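Local coordinates for protein HTH-type transcriptional regulator cbl (Escherichia coli K12, PDB 2FYI) that may act as an accessory transcriptional regulator of the cys regulon, a LysR-family protein of which this chain is the cofactor-binding domain, at residues G14-A19 against E63-I68. Sequence-based numbering, arbitrary orientation.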
loop_
_atom_site.group_PDB
_atom_site.type_symbol
_atom_site.label_atom_id
_atom_site.label_comp_id
_atom_site.label_asym_id
_atom_site.label_seq_id
_atom_site.Cartn_x
_atom_site.Cartn_y
_atom_site.Cartn_z
ATOM N N GLY A 14 11.384 18.532 -19.028
ATOM C CA GLY A 14 10.459 19.060 -18.032
ATOM C C GLY A 14 10.164 17.999 -16.993
ATOM O O GLY A 14 10.783 16.937 -16.970
ATOM N N VAL A 15 9.196 18.267 -16.137
ATOM C CA VAL A 15 8.853 17.303 -15.132
ATOM C C VAL A 15 7.436 16.804 -15.389
ATOM O O VAL A 15 6.500 17.594 -15.484
ATOM C CB VAL A 15 8.934 17.923 -13.741
ATOM C CG1 VAL A 15 8.719 16.854 -12.691
ATOM C CG2 VAL A 15 10.263 18.628 -13.553
ATOM N N LEU A 16 7.272 15.493 -15.505
ATOM C CA LEU A 16 5.945 14.925 -15.623
ATOM C C LEU A 16 5.562 14.321 -14.285
ATOM O O LEU A 16 6.222 13.408 -13.814
ATOM C CB LEU A 16 5.929 13.837 -16.688
ATOM C CG LEU A 16 4.630 13.049 -16.774
ATOM C CD1 LEU A 16 3.498 13.948 -17.207
ATOM C CD2 LEU A 16 4.804 11.928 -17.750
ATOM N N THR A 17 4.500 14.814 -13.666
ATOM C CA THR A 17 4.068 14.231 -12.416
ATOM C C THR A 17 2.808 13.372 -12.616
ATOM O O THR A 17 1.779 13.861 -13.073
ATOM C CB THR A 17 3.840 15.306 -11.332
ATOM O OG1 THR A 17 5.076 15.953 -11.041
ATOM C CG2 THR A 17 3.339 14.667 -10.050
ATOM N N ILE A 18 2.895 12.090 -12.265
ATOM C CA ILE A 18 1.765 11.178 -12.359
ATOM C C ILE A 18 1.336 10.759 -10.973
ATOM O O ILE A 18 2.171 10.393 -10.157
ATOM C CB ILE A 18 2.146 9.932 -13.122
ATOM C CG1 ILE A 18 2.290 10.292 -14.600
ATOM C CG2 ILE A 18 1.132 8.793 -12.863
ATOM C CD1 ILE A 18 3.155 9.321 -15.372
ATOM N N ALA A 19 0.036 10.829 -10.708
ATOM C CA ALA A 19 -0.495 10.399 -9.437
ATOM C C ALA A 19 -1.288 9.126 -9.678
ATOM O O ALA A 19 -2.080 9.032 -10.632
ATOM C CB ALA A 19 -1.349 11.473 -8.828
ATOM N N GLU A 63 -1.150 19.884 -8.840
ATOM C CA GLU A 63 -0.023 19.174 -8.225
ATOM C C GLU A 63 0.390 17.919 -8.984
ATOM O O GLU A 63 1.485 17.394 -8.741
ATOM C CB GLU A 63 -0.356 18.732 -6.807
ATOM C CG GLU A 63 -0.645 19.833 -5.843
ATOM C CD GLU A 63 0.482 20.825 -5.802
ATOM O OE1 GLU A 63 1.653 20.420 -5.982
ATOM O OE2 GLU A 63 0.204 22.034 -5.616
ATOM N N ALA A 64 -0.493 17.410 -9.851
ATOM C CA ALA A 64 -0.154 16.301 -10.722
ATOM C C ALA A 64 -0.666 16.607 -12.107
ATOM O O ALA A 64 -1.675 17.263 -12.258
ATOM C CB ALA A 64 -0.757 15.033 -10.211
ATOM N N ASP A 65 0.030 16.109 -13.113
ATOM C CA ASP A 65 -0.364 16.279 -14.488
ATOM C C ASP A 65 -1.415 15.233 -14.920
ATOM O O ASP A 65 -2.432 15.589 -15.490
ATOM C CB ASP A 65 0.895 16.257 -15.372
ATOM C CG ASP A 65 2.011 17.253 -14.879
ATOM O OD1 ASP A 65 1.716 18.456 -14.638
ATOM O OD2 ASP A 65 3.211 16.859 -14.758
ATOM N N ILE A 66 -1.171 13.954 -14.631
ATOM C CA ILE A 66 -2.076 12.853 -14.992
ATOM C C ILE A 66 -2.472 12.039 -13.761
ATOM O O ILE A 66 -1.619 11.741 -12.924
ATOM C CB ILE A 66 -1.390 11.882 -15.970
ATOM C CG1 ILE A 66 -0.859 12.647 -17.166
ATOM C CG2 ILE A 66 -2.341 10.841 -16.463
ATOM C CD1 ILE A 66 0.137 11.885 -17.927
ATOM N N GLY A 67 -3.753 11.680 -13.650
ATOM C CA GLY A 67 -4.215 10.843 -12.556
ATOM C C GLY A 67 -4.619 9.492 -13.108
ATOM O O GLY A 67 -5.259 9.418 -14.163
ATOM N N ILE A 68 -4.245 8.418 -12.413
ATOM C CA ILE A 68 -4.602 7.072 -12.880
ATOM C C ILE A 68 -5.158 6.227 -11.757
ATOM O O ILE A 68 -4.459 5.939 -10.766
ATOM C CB ILE A 68 -3.399 6.341 -13.480
ATOM C CG1 ILE A 68 -2.891 7.093 -14.718
ATOM C CG2 ILE A 68 -3.774 4.927 -13.828
ATOM C CD1 ILE A 68 -1.376 7.030 -14.911
#
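Thr17 and Asp65 meet where two parallel strands of the LysR cofactor-binding domain, a periplasmic-binding-protein fold, begin to pair. Asp65 OD2 accepts the backbone N-H of Thr17 at 2.7 Å, almost straight at hydrogen (178°), on its anti side and 29° out of the carboxylate plane. The same residue gives its own N-H to Thr17 O (2.8 Å), so Asp65 grips both polar backbone atoms of Thr17, its carboxylate standing in for a strand partner just before strand 66-68 starts. Asp65 CG lies anti to its carbonyl carbon (chi1 -51°), which turns the carboxylate back along residues 14-19. Thr17 O also takes a weak hydrogen bond from Ile66 N. Regular parallel pairing follows, with Ala19 N bound to Ile66 O and Ile68 N to Ala19 O, both at 2.9 Å.

On one face of the sheet, CD1 of Leu16 meets CD1 of Ile66 at 4.0 Å, and Phe208 of helix 203-212 packs on Ile18 and Ile66. The other face brings the methyls of Ala19 and Ala64 together against Leu58 of helix 52-61, the crossover helix of the beta-alpha-beta unit that joins strand 43-49 to strand 66-69. Strand 43-49 pairs with the far edge of residues 14-19, while strand 189-196 runs antiparallel beyond 66-68. At the C-terminal end of the two segments, Ile18 CG2 and Ile68 CD1 touch at 3.7 Å.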